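PDB 6NPS: AxyAgu115A from Amphibacillus xylanus NBRC 15112, which is a family GH115 alpha-glucuronidase that probably hydrolyses the bonds holding glucuronic acid side groups on xylans such as arabinoglucuronoxylan. Local coordinates for residues Y161-P166 and L467-D472; S137-W142 and F202-R207; V378-C383 and R399-G404; R391-E396 and Y439-R444. The protein carries 3 engineered substitutions. One frame throughout, in Å; residues are numbered along the deposited sequence.

Contact 1: residues Y161-P166 and L467-D472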
# COMPACT_ATOMS: atom_id res chain seq x y z
N TYR A 161 -36.25 -40.69 38.33
CA TYR A 161 -34.96 -40.10 38.03
C TYR A 161 -34.60 -39.20 39.19
O TYR A 161 -35.46 -38.44 39.66
CB TYR A 161 -35.00 -39.32 36.70
CG TYR A 161 -33.73 -38.55 36.43
CD1 TYR A 161 -32.53 -39.21 36.19
CD2 TYR A 161 -33.72 -37.16 36.48
CE1 TYR A 161 -31.36 -38.51 35.98
CE2 TYR A 161 -32.55 -36.44 36.26
CZ TYR A 161 -31.37 -37.12 36.02
OH TYR A 161 -30.22 -36.40 35.80
N VAL A 162 -33.35 -39.31 39.69
CA VAL A 162 -32.79 -38.45 40.74
C VAL A 162 -31.57 -37.73 40.14
O VAL A 162 -30.58 -38.39 39.78
CB VAL A 162 -32.38 -39.26 41.98
CG1 VAL A 162 -31.75 -38.37 43.05
CG2 VAL A 162 -33.58 -40.06 42.56
N SER A 163 -31.64 -36.40 40.00
CA SER A 163 -30.53 -35.66 39.38
C SER A 163 -29.29 -35.72 40.29
O SER A 163 -29.35 -36.16 41.44
CB SER A 163 -30.95 -34.21 39.12
OG SER A 163 -31.18 -33.52 40.35
N LYS A 164 -28.15 -35.21 39.80
CA LYS A 164 -26.93 -35.20 40.61
C LYS A 164 -26.52 -33.76 40.95
O LYS A 164 -26.86 -32.84 40.20
CB LYS A 164 -25.79 -35.90 39.87
CG LYS A 164 -26.09 -37.35 39.52
CD LYS A 164 -25.00 -37.94 38.63
CE LYS A 164 -25.09 -39.45 38.57
NZ LYS A 164 -24.06 -40.10 39.43
N GLU A 165 -25.81 -33.54 42.05
CA GLU A 165 -25.43 -32.17 42.38
C GLU A 165 -24.64 -31.58 41.21
O GLU A 165 -23.88 -32.30 40.56
CB GLU A 165 -24.59 -32.12 43.66
CG GLU A 165 -25.43 -32.18 44.93
CD GLU A 165 -24.60 -32.17 46.23
OE1 GLU A 165 -23.49 -32.75 46.27
OE2 GLU A 165 -25.07 -31.57 47.22
N PRO A 166 -24.82 -30.30 40.90
CA PRO A 166 -24.06 -29.71 39.78
C PRO A 166 -22.56 -29.81 40.00
O PRO A 166 -22.06 -29.60 41.11
CB PRO A 166 -24.54 -28.25 39.78
CG PRO A 166 -25.97 -28.32 40.36
CD PRO A 166 -25.89 -29.41 41.40
N LEU A 467 -21.87 -27.90 30.47
CA LEU A 467 -20.58 -28.37 30.96
C LEU A 467 -20.43 -28.10 32.46
O LEU A 467 -19.99 -28.99 33.21
CB LEU A 467 -19.47 -27.67 30.16
CG LEU A 467 -18.04 -28.11 30.45
CD1 LEU A 467 -17.92 -29.62 30.21
CD2 LEU A 467 -17.06 -27.31 29.58
N ALA A 468 -20.79 -26.90 32.92
CA ALA A 468 -20.71 -26.58 34.34
C ALA A 468 -21.65 -27.45 35.16
O ALA A 468 -21.32 -27.87 36.28
CB ALA A 468 -21.06 -25.10 34.61
N TYR A 469 -22.83 -27.74 34.62
CA TYR A 469 -23.82 -28.48 35.38
C TYR A 469 -23.47 -29.97 35.48
O TYR A 469 -23.60 -30.55 36.56
CB TYR A 469 -25.20 -28.28 34.75
CG TYR A 469 -26.32 -29.06 35.41
CD1 TYR A 469 -26.89 -28.64 36.62
CD2 TYR A 469 -26.82 -30.22 34.81
CE1 TYR A 469 -27.92 -29.37 37.22
CE2 TYR A 469 -27.87 -30.96 35.41
CZ TYR A 469 -28.40 -30.52 36.61
OH TYR A 469 -29.42 -31.23 37.18
N ASP A 470 -23.03 -30.59 34.38
CA ASP A 470 -22.78 -32.06 34.34
C ASP A 470 -21.43 -32.30 33.66
O ASP A 470 -21.33 -32.59 32.46
CB ASP A 470 -23.91 -32.81 33.61
CG ASP A 470 -23.85 -34.33 33.82
OD1 ASP A 470 -22.82 -34.87 34.27
OD2 ASP A 470 -24.87 -34.99 33.50
N PHE A 471 -20.37 -32.14 34.45
CA PHE A 471 -19.04 -32.26 33.87
C PHE A 471 -18.73 -33.71 33.50
O PHE A 471 -17.94 -33.96 32.58
CB PHE A 471 -18.02 -31.69 34.86
CG PHE A 471 -16.69 -31.46 34.27
CD1 PHE A 471 -16.44 -30.29 33.56
CD2 PHE A 471 -15.69 -32.43 34.38
CE1 PHE A 471 -15.19 -30.07 32.98
CE2 PHE A 471 -14.43 -32.23 33.81
CZ PHE A 471 -14.18 -31.07 33.11
N ASP A 472 -19.34 -34.67 34.18
CA ASP A 472 -19.06 -36.06 33.84
C ASP A 472 -19.62 -36.41 32.47
O ASP A 472 -19.00 -37.21 31.74
CB ASP A 472 -19.61 -36.98 34.92
CG ASP A 472 -18.92 -36.75 36.26
OD1 ASP A 472 -17.72 -36.36 36.26
OD2 ASP A 472 -19.57 -36.93 37.31
O HOH W 1 -30.65 -33.25 35.66
O HOH W 2 -29.28 -31.51 39.90
O HOH W 3 -25.39 -32.50 37.60
O HOH W 4 -23.25 -33.20 38.13

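Contact 2: residues S137-W142 and F202-R207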
# COMPACT_ATOMS: atom_id res chain seq x y z
N SER A 137 -37.75 -26.23 24.49
CA SER A 137 -36.38 -25.79 24.55
C SER A 137 -36.17 -24.76 25.67
O SER A 137 -37.07 -23.98 25.97
CB SER A 137 -35.98 -25.17 23.20
OG SER A 137 -34.74 -24.52 23.34
N PRO A 138 -34.98 -24.72 26.27
CA PRO A 138 -34.64 -23.62 27.19
C PRO A 138 -34.75 -22.23 26.58
O PRO A 138 -34.77 -21.24 27.31
CB PRO A 138 -33.17 -23.91 27.56
CG PRO A 138 -32.93 -25.31 27.21
CD PRO A 138 -33.89 -25.71 26.13
N LEU A 139 -34.72 -22.14 25.26
CA LEU A 139 -34.83 -20.90 24.50
C LEU A 139 -36.25 -20.61 24.06
O LEU A 139 -36.45 -19.69 23.25
CB LEU A 139 -33.91 -20.95 23.28
CG LEU A 139 -32.51 -21.52 23.55
CD1 LEU A 139 -31.70 -21.64 22.26
CD2 LEU A 139 -31.80 -20.63 24.58
N VAL A 140 -37.23 -21.36 24.58
CA VAL A 140 -38.64 -21.16 24.19
C VAL A 140 -39.05 -19.69 24.30
O VAL A 140 -39.66 -19.13 23.38
CB VAL A 140 -39.56 -22.07 25.03
CG1 VAL A 140 -39.38 -21.84 26.53
CG2 VAL A 140 -41.01 -21.88 24.61
N ASP A 141 -38.68 -19.03 25.38
CA ASP A 141 -39.02 -17.61 25.54
C ASP A 141 -37.95 -16.69 24.96
O ASP A 141 -38.28 -15.73 24.25
CB ASP A 141 -39.23 -17.30 27.02
CG ASP A 141 -39.39 -15.80 27.29
OD1 ASP A 141 -40.53 -15.29 27.19
OD2 ASP A 141 -38.37 -15.14 27.61
N TRP A 142 -36.68 -16.98 25.22
CA TRP A 142 -35.59 -16.10 24.82
C TRP A 142 -35.48 -15.94 23.31
O TRP A 142 -35.27 -14.83 22.81
CB TRP A 142 -34.26 -16.61 25.39
CG TRP A 142 -33.20 -15.64 25.06
CD1 TRP A 142 -32.26 -15.74 24.07
CD2 TRP A 142 -33.01 -14.36 25.67
NE1 TRP A 142 -31.49 -14.60 24.05
CE2 TRP A 142 -31.92 -13.74 25.02
CE3 TRP A 142 -33.65 -13.69 26.72
CZ2 TRP A 142 -31.46 -12.48 25.38
CZ3 TRP A 142 -33.18 -12.43 27.09
CH2 TRP A 142 -32.10 -11.83 26.40
N PHE A 202 -33.70 -13.93 33.90
CA PHE A 202 -33.70 -14.93 34.96
C PHE A 202 -34.22 -16.27 34.43
O PHE A 202 -33.70 -17.33 34.80
CB PHE A 202 -34.54 -14.48 36.15
CG PHE A 202 -34.07 -13.18 36.82
CD1 PHE A 202 -32.73 -12.79 36.78
CD2 PHE A 202 -34.98 -12.37 37.47
CE1 PHE A 202 -32.32 -11.60 37.39
CE2 PHE A 202 -34.58 -11.16 38.09
CZ PHE A 202 -33.25 -10.79 38.07
N GLU A 203 -35.27 -16.24 33.60
CA GLU A 203 -35.83 -17.48 33.08
C GLU A 203 -34.83 -18.21 32.21
O GLU A 203 -34.66 -19.44 32.32
CB GLU A 203 -37.12 -17.19 32.30
CG GLU A 203 -37.84 -18.45 31.84
CD GLU A 203 -39.07 -18.19 30.94
OE1 GLU A 203 -39.63 -17.06 30.96
OE2 GLU A 203 -39.47 -19.14 30.24
N LEU A 204 -34.14 -17.48 31.33
CA LEU A 204 -33.14 -18.09 30.46
C LEU A 204 -32.04 -18.75 31.29
O LEU A 204 -31.65 -19.89 31.02
CB LEU A 204 -32.55 -17.05 29.52
CG LEU A 204 -31.34 -17.52 28.72
CD1 LEU A 204 -31.69 -18.63 27.68
CD2 LEU A 204 -30.68 -16.35 28.01
N LEU A 205 -31.53 -18.03 32.29
CA LEU A 205 -30.49 -18.56 33.17
C LEU A 205 -30.92 -19.87 33.83
O LEU A 205 -30.18 -20.87 33.83
CB LEU A 205 -30.18 -17.52 34.26
CG LEU A 205 -29.14 -18.00 35.28
CD1 LEU A 205 -27.80 -18.12 34.58
CD2 LEU A 205 -29.06 -16.98 36.42
N LEU A 206 -32.10 -19.87 34.45
CA LEU A 206 -32.56 -21.06 35.17
C LEU A 206 -32.91 -22.21 34.22
O LEU A 206 -32.71 -23.38 34.56
CB LEU A 206 -33.76 -20.70 36.04
CG LEU A 206 -33.52 -19.78 37.25
CD1 LEU A 206 -34.84 -19.30 37.83
CD2 LEU A 206 -32.73 -20.57 38.34
N ARG A 207 -33.43 -21.91 33.02
CA ARG A 207 -33.70 -22.99 32.08
C ARG A 207 -32.42 -23.66 31.61
O ARG A 207 -32.41 -24.87 31.30
CB ARG A 207 -34.51 -22.47 30.88
CG ARG A 207 -36.01 -22.28 31.19
CD ARG A 207 -36.78 -21.87 29.93
NE ARG A 207 -38.19 -21.51 30.16
CZ ARG A 207 -39.22 -22.36 30.06
NH1 ARG A 207 -39.01 -23.66 29.78
NH2 ARG A 207 -40.48 -21.92 30.23

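Contact 3: residues V378-C383 and R399-G404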
# COMPACT_ATOMS: atom_id res chain seq x y z
N VAL A 378 -12.65 -17.50 50.97
CA VAL A 378 -13.02 -16.67 49.83
C VAL A 378 -12.79 -17.44 48.53
O VAL A 378 -11.75 -18.10 48.34
CB VAL A 378 -12.23 -15.35 49.84
CG1 VAL A 378 -12.52 -14.54 48.56
CG2 VAL A 378 -12.58 -14.54 51.08
N ILE A 379 -13.75 -17.34 47.60
CA ILE A 379 -13.53 -17.87 46.26
C ILE A 379 -12.52 -17.00 45.53
O ILE A 379 -12.68 -15.78 45.46
CB ILE A 379 -14.84 -17.91 45.46
CG1 ILE A 379 -15.89 -18.79 46.15
CG2 ILE A 379 -14.56 -18.40 44.03
CD1 ILE A 379 -17.31 -18.36 45.79
N LEU A 380 -11.50 -17.62 44.92
CA LEU A 380 -10.45 -16.87 44.22
C LEU A 380 -10.75 -17.02 42.74
O LEU A 380 -10.57 -18.10 42.16
CB LEU A 380 -9.06 -17.38 44.59
CG LEU A 380 -8.70 -17.20 46.08
CD1 LEU A 380 -7.40 -17.88 46.48
CD2 LEU A 380 -8.60 -15.72 46.41
N MET A 381 -11.25 -15.95 42.13
CA MET A 381 -11.73 -16.06 40.77
C MET A 381 -10.59 -15.73 39.81
O MET A 381 -10.13 -14.58 39.77
CB MET A 381 -12.93 -15.15 40.51
CG MET A 381 -13.51 -15.45 39.11
SD MET A 381 -14.84 -14.35 38.66
CE MET A 381 -14.00 -12.79 38.71
N LEU A 382 -10.11 -16.74 39.09
CA LEU A 382 -9.13 -16.56 38.03
C LEU A 382 -9.85 -16.07 36.77
O LEU A 382 -11.08 -16.16 36.65
CB LEU A 382 -8.38 -17.87 37.74
CG LEU A 382 -7.63 -18.41 38.98
CD1 LEU A 382 -7.26 -19.88 38.87
CD2 LEU A 382 -6.40 -17.59 39.26
N CYS A 383 -9.09 -15.56 35.82
CA CYS A 383 -9.70 -14.96 34.64
C CYS A 383 -8.92 -15.43 33.43
O CYS A 383 -7.71 -15.69 33.53
CB CYS A 383 -9.71 -13.43 34.73
SG CYS A 383 -10.46 -12.86 36.35
N ARG A 399 -4.42 -25.85 45.42
CA ARG A 399 -5.71 -26.52 45.40
C ARG A 399 -6.17 -26.92 46.78
O ARG A 399 -7.32 -27.34 46.94
CB ARG A 399 -5.64 -27.74 44.47
CG ARG A 399 -5.46 -27.31 42.99
CD ARG A 399 -5.09 -28.50 42.11
NE ARG A 399 -6.23 -29.37 41.91
CZ ARG A 399 -6.36 -30.21 40.87
NH1 ARG A 399 -5.39 -30.30 39.96
NH2 ARG A 399 -7.45 -30.95 40.76
N LYS A 400 -5.32 -26.77 47.79
CA LYS A 400 -5.72 -26.95 49.18
C LYS A 400 -6.59 -25.81 49.70
O LYS A 400 -7.13 -25.91 50.81
CB LYS A 400 -4.46 -27.08 50.04
CG LYS A 400 -3.89 -28.49 50.10
CD LYS A 400 -3.47 -28.83 51.55
CE LYS A 400 -3.86 -30.26 52.00
NZ LYS A 400 -5.32 -30.42 52.34
N HIS A 401 -6.75 -24.73 48.94
CA HIS A 401 -7.36 -23.51 49.46
C HIS A 401 -8.84 -23.74 49.74
O HIS A 401 -9.61 -24.10 48.85
CB HIS A 401 -7.19 -22.36 48.47
CG HIS A 401 -7.95 -21.12 48.83
ND1 HIS A 401 -7.58 -20.29 49.87
CD2 HIS A 401 -9.05 -20.56 48.29
CE1 HIS A 401 -8.42 -19.28 49.95
NE2 HIS A 401 -9.33 -19.42 49.01
N SER A 402 -9.22 -23.57 50.99
CA SER A 402 -10.63 -23.64 51.32
C SER A 402 -11.31 -22.38 50.82
O SER A 402 -10.84 -21.26 51.05
CB SER A 402 -10.79 -23.82 52.84
OG SER A 402 -12.01 -23.27 53.27
N GLY A 403 -12.42 -22.55 50.13
CA GLY A 403 -13.04 -21.48 49.39
C GLY A 403 -13.03 -21.74 47.90
O GLY A 403 -13.90 -21.24 47.18
N GLY A 404 -12.06 -22.53 47.43
CA GLY A 404 -12.05 -22.90 46.03
C GLY A 404 -11.74 -21.73 45.08
O GLY A 404 -11.37 -20.62 45.48

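Contact 4: residues R391-E396 and Y439-R444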
# COMPACT_ATOMS: atom_id res chain seq x y z
N ARG A 391 -5.31 -18.01 31.80
CA ARG A 391 -4.04 -17.53 32.30
C ARG A 391 -3.49 -18.55 33.30
O ARG A 391 -3.49 -19.75 33.01
CB ARG A 391 -4.23 -16.13 32.93
CG ARG A 391 -4.74 -15.11 31.89
CD ARG A 391 -5.00 -13.72 32.54
NE ARG A 391 -3.74 -13.18 33.03
CZ ARG A 391 -3.63 -12.07 33.75
NH1 ARG A 391 -4.72 -11.39 34.11
NH2 ARG A 391 -2.43 -11.66 34.14
N THR A 392 -2.99 -18.11 34.45
CA THR A 392 -2.47 -19.08 35.40
C THR A 392 -3.61 -19.81 36.09
O THR A 392 -4.77 -19.36 36.09
CB THR A 392 -1.58 -18.44 36.44
OG1 THR A 392 -2.37 -17.58 37.26
CG2 THR A 392 -0.46 -17.68 35.76
N LEU A 393 -3.28 -20.96 36.66
CA LEU A 393 -4.25 -21.89 37.21
C LEU A 393 -3.67 -22.41 38.52
O LEU A 393 -2.45 -22.31 38.76
CB LEU A 393 -4.50 -23.04 36.22
CG LEU A 393 -5.21 -22.66 34.89
CD1 LEU A 393 -5.23 -23.88 33.96
CD2 LEU A 393 -6.65 -22.09 35.11
N PRO A 394 -4.49 -23.00 39.39
CA PRO A 394 -3.98 -23.44 40.69
C PRO A 394 -2.89 -24.51 40.58
O PRO A 394 -3.04 -25.49 39.84
CB PRO A 394 -5.23 -23.98 41.40
CG PRO A 394 -6.38 -23.28 40.72
CD PRO A 394 -5.95 -23.19 39.28
N THR A 395 -1.79 -24.30 41.29
CA THR A 395 -0.84 -25.37 41.56
C THR A 395 -1.46 -26.35 42.56
O THR A 395 -2.49 -26.07 43.19
CB THR A 395 0.45 -24.82 42.17
OG1 THR A 395 0.15 -24.24 43.46
CG2 THR A 395 1.04 -23.74 41.31
N GLU A 396 -0.78 -27.47 42.75
CA GLU A 396 -1.27 -28.51 43.65
C GLU A 396 -1.39 -27.97 45.06
O GLU A 396 -2.36 -28.26 45.76
CB GLU A 396 -0.33 -29.72 43.63
CG GLU A 396 -0.58 -30.68 42.48
CD GLU A 396 0.51 -31.73 42.35
OE1 GLU A 396 1.67 -31.43 42.70
OE2 GLU A 396 0.20 -32.85 41.89
N TYR A 439 -11.15 -27.01 34.98
CA TYR A 439 -11.67 -27.99 35.93
C TYR A 439 -10.59 -28.97 36.37
O TYR A 439 -10.50 -29.32 37.55
CB TYR A 439 -12.84 -28.73 35.29
CG TYR A 439 -13.66 -29.56 36.24
CD1 TYR A 439 -13.25 -30.84 36.61
CD2 TYR A 439 -14.85 -29.07 36.78
CE1 TYR A 439 -14.03 -31.63 37.48
CE2 TYR A 439 -15.61 -29.83 37.64
CZ TYR A 439 -15.19 -31.11 37.99
OH TYR A 439 -15.95 -31.87 38.84
N ASP A 440 -9.79 -29.46 35.42
CA ASP A 440 -8.70 -30.38 35.73
C ASP A 440 -7.70 -29.77 36.71
O ASP A 440 -7.07 -30.48 37.49
CB ASP A 440 -7.97 -30.78 34.45
CG ASP A 440 -8.86 -31.61 33.46
OD1 ASP A 440 -9.91 -32.17 33.88
OD2 ASP A 440 -8.48 -31.70 32.24
N PHE A 441 -7.48 -28.46 36.64
CA PHE A 441 -6.59 -27.83 37.60
C PHE A 441 -7.31 -27.44 38.90
O PHE A 441 -6.74 -26.69 39.71
CB PHE A 441 -5.95 -26.57 36.99
CG PHE A 441 -4.73 -26.85 36.12
CD1 PHE A 441 -4.89 -27.37 34.84
CD2 PHE A 441 -3.44 -26.56 36.58
CE1 PHE A 441 -3.79 -27.60 34.02
CE2 PHE A 441 -2.34 -26.77 35.79
CZ PHE A 441 -2.51 -27.29 34.49
N GLY A 442 -8.55 -27.87 39.09
CA GLY A 442 -9.23 -27.64 40.35
C GLY A 442 -9.99 -26.34 40.42
O GLY A 442 -10.23 -25.84 41.52
N VAL A 443 -10.41 -25.77 39.30
CA VAL A 443 -11.25 -24.57 39.28
C VAL A 443 -12.69 -25.04 39.17
O VAL A 443 -13.20 -25.26 38.06
CB VAL A 443 -10.90 -23.62 38.14
CG1 VAL A 443 -11.81 -22.34 38.22
CG2 VAL A 443 -9.43 -23.21 38.23
N ARG A 444 -13.37 -25.16 40.30
CA ARG A 444 -14.62 -25.89 40.32
C ARG A 444 -15.73 -25.23 41.11
O ARG A 444 -16.83 -25.77 41.15
CB ARG A 444 -14.40 -27.30 40.89
CG ARG A 444 -13.53 -28.15 40.00
CD ARG A 444 -13.19 -29.47 40.62
NE ARG A 444 -12.15 -30.12 39.84
CZ ARG A 444 -11.70 -31.34 40.08
NH1 ARG A 444 -12.21 -32.06 41.09
NH2 ARG A 444 -10.73 -31.84 39.34

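Contact 1: residues Y161-P166 and L467-D472
The ring of Y469 leaves the backbone with CG anti to the backbone N (chi1 177°), which carries it across to P166 and brings its hydroxyl up to S163. P166 CG meets the ring at CE1, 3.8 Å away, and the two side chains pass at a slant. The backbones also meet: P166 CA lies 3.4 Å from Y469 O, a weak CA-H...O contact. No direct hydrogen bond joins the two segments, and water does the polar work. One water accepts from Y469 OH (2.7 Å) and from S163 OG, and donates to K164 O. Another donates to Y469 OH at 2.8 Å, in the plane of the ring, and also reaches Y161 OH. A third water sits above the centre of the Y469 ring, within hydrogen-bonding distance of K164 O and Y469 O. S163 OG also bonds F97 N, on the neighbouring strand 97-106. The backbone of Y469 pairs with S167, and P166 packs on R171. The segment thus leads from edge strand 160-162 into strand 170-174, the first of the parallel barrel strands, and is held against the end of helix 458-469. This is a barrel of the TIM type, consistent with the family.

Contact 2: residues S137-W142 and F202-R207
This is a buried packing contact, apolar around L204 and charged around R207, between the loop that follows helix 120-133 and the last turns of helix 195-207. It is made mostly by side chains, without a hydrogen bond between the segments. L204 is central. Its CD2 lies over one face of W142, 4.0 Å from the centroid of the five-membered ring and 15° off the normal, a CH-pi contact. Its other methyl, CD1, meets L139 CD2 at 3.7 Å. V140 CG1 sits over the centre of the guanidinium face, 3.6 Å from R207 CZ. R207 CD rests 3.4 Å from P138 O. The guanidinium is held side-on: NE and NH2 both point at E203 OE2, with R207 NE at 2.7 Å. The bond from NE meets the anti lone pair of E203 OE2. D141 CB packs on the same carboxylate, and D141 OD2 lies 4.1 Å from E203 OE1. D141 OD2 bonds H200, which probably eases the closeness of two acids. S137 OG takes the N-H of L139 in an ST turn and also bonds Q493. Around the contact, R207 NH1 pairs with D42, L139 packs on helix 482-494, and R207 touches F128 of helix 120-133.

Contact 3: residues V378-C383 and R399-G404
H401 NE2 donates to V378 O in a short, nearly straight bond of 2.8 Å with an angle of 163° at the hydrogen. The acceptor lies in the plane of the imidazole, and the donor lies in the plane of the carbonyl. The second bond across the contact is between backbones: L380 N donates to G404 O at 3.1 Å. Two weaker CA-H...O contacts run from I379 CA to G403 O and G404 O. The imidazole is placed by its first torsion, with CG opposite the backbone N (chi1 172°), which turns the ring toward the start of the strand. L380 then closes over it. Its CD1 lies above one ring face, 3.7 Å from the centroid and 18° off the normal, a CH-pi contact, and the two side chains cross at about a right angle. The ring is thus held at its edge by the hydrogen bond and on one face by the methyl. Replacing H401 with an alanine would probably leave V378 O without this donor and L380 CD1 without the ring it packs on. I379 CG1 comes to 3.3 Å from G403 O. H401 to G404 form a type II beta turn, closed by G404 N to H401 O. G403 brings its CA close to V378 O, and a side chain there would clash with that oxygen. The turn leads directly into strand 405-410, which pairs in parallel with strand 379-383. On the other flank, I379 and M381 pair with strand 348-351, and M381 packs toward strand 446-450.

Contact 4: residues R391-E396 and Y439-R444
F441 meets its neighbours in two different ways: a leucine methyl lies over one ring face, while a backbone oxygen faces the ring edge. L393 CD1 is the methyl, 3.8 Å from the ring centroid and 20° off the normal, a CH-pi contact. L393 CB adds to the packing, 3.7 Å from F441 CD2. The oxygen is P394 O, near the ring plane and 3.5 Å from F441 CD2. The ring is directed to this place by a chi1 of -83°, with CG opposite the carbonyl carbon. No hydrogen bond joins the two segments. The pyrrolidine of P394 fills the angle between F441 and V443. P394 CB lies 3.5 Å from F441 O, and P394 CD lies 3.6 Å from V443 CG2. Helix 428-440 ends here in a Schellman motif. G442, at positive phi, is the C-prime residue: its N bonds Y439 O, while V443 N bonds A438 O. Y439 O has two more donors. R444 NE and NH2 both bond this one oxygen side-on, NE at 2.9 Å, so three N-H groups meet there. The R444 guanidinium also lies over a face of the Y439 ring. With an alanine in place of F441, a gap would probably open beside L393 CD1 and P394 O would be left without the ring edge it faces. V443 and P394 both pack on Y405 and L382, side chains of neighbouring barrel strands. F441 also touches D836 and P937, from later in the chain, and L393 pairs by backbone with V872.

Overall arrangement
From the N terminus, the loop at 137-142 comes first and joins helix 195-207 in contact 2. Segment 161-166 lies between these two, and its partner, 467-472, comes some 300 residues later, so contacts 1 and 2 cross. The long loop closed by contact 1 holds all eight barrel strands. Contacts 3 and 4 nest inside it, after contact 2. They cross, since 391-396 lies between 378-383 and 399-404, while 439-444 follows both. Contacts 1 and 4 meet where F471 stacks on Y439. Contacts 1 and 2 tie the N-terminal region to the barrel; contacts 3 and 4 join the loop between strands 379-383 and 405-410 to strand 379-383 and to the end of helix 428-440.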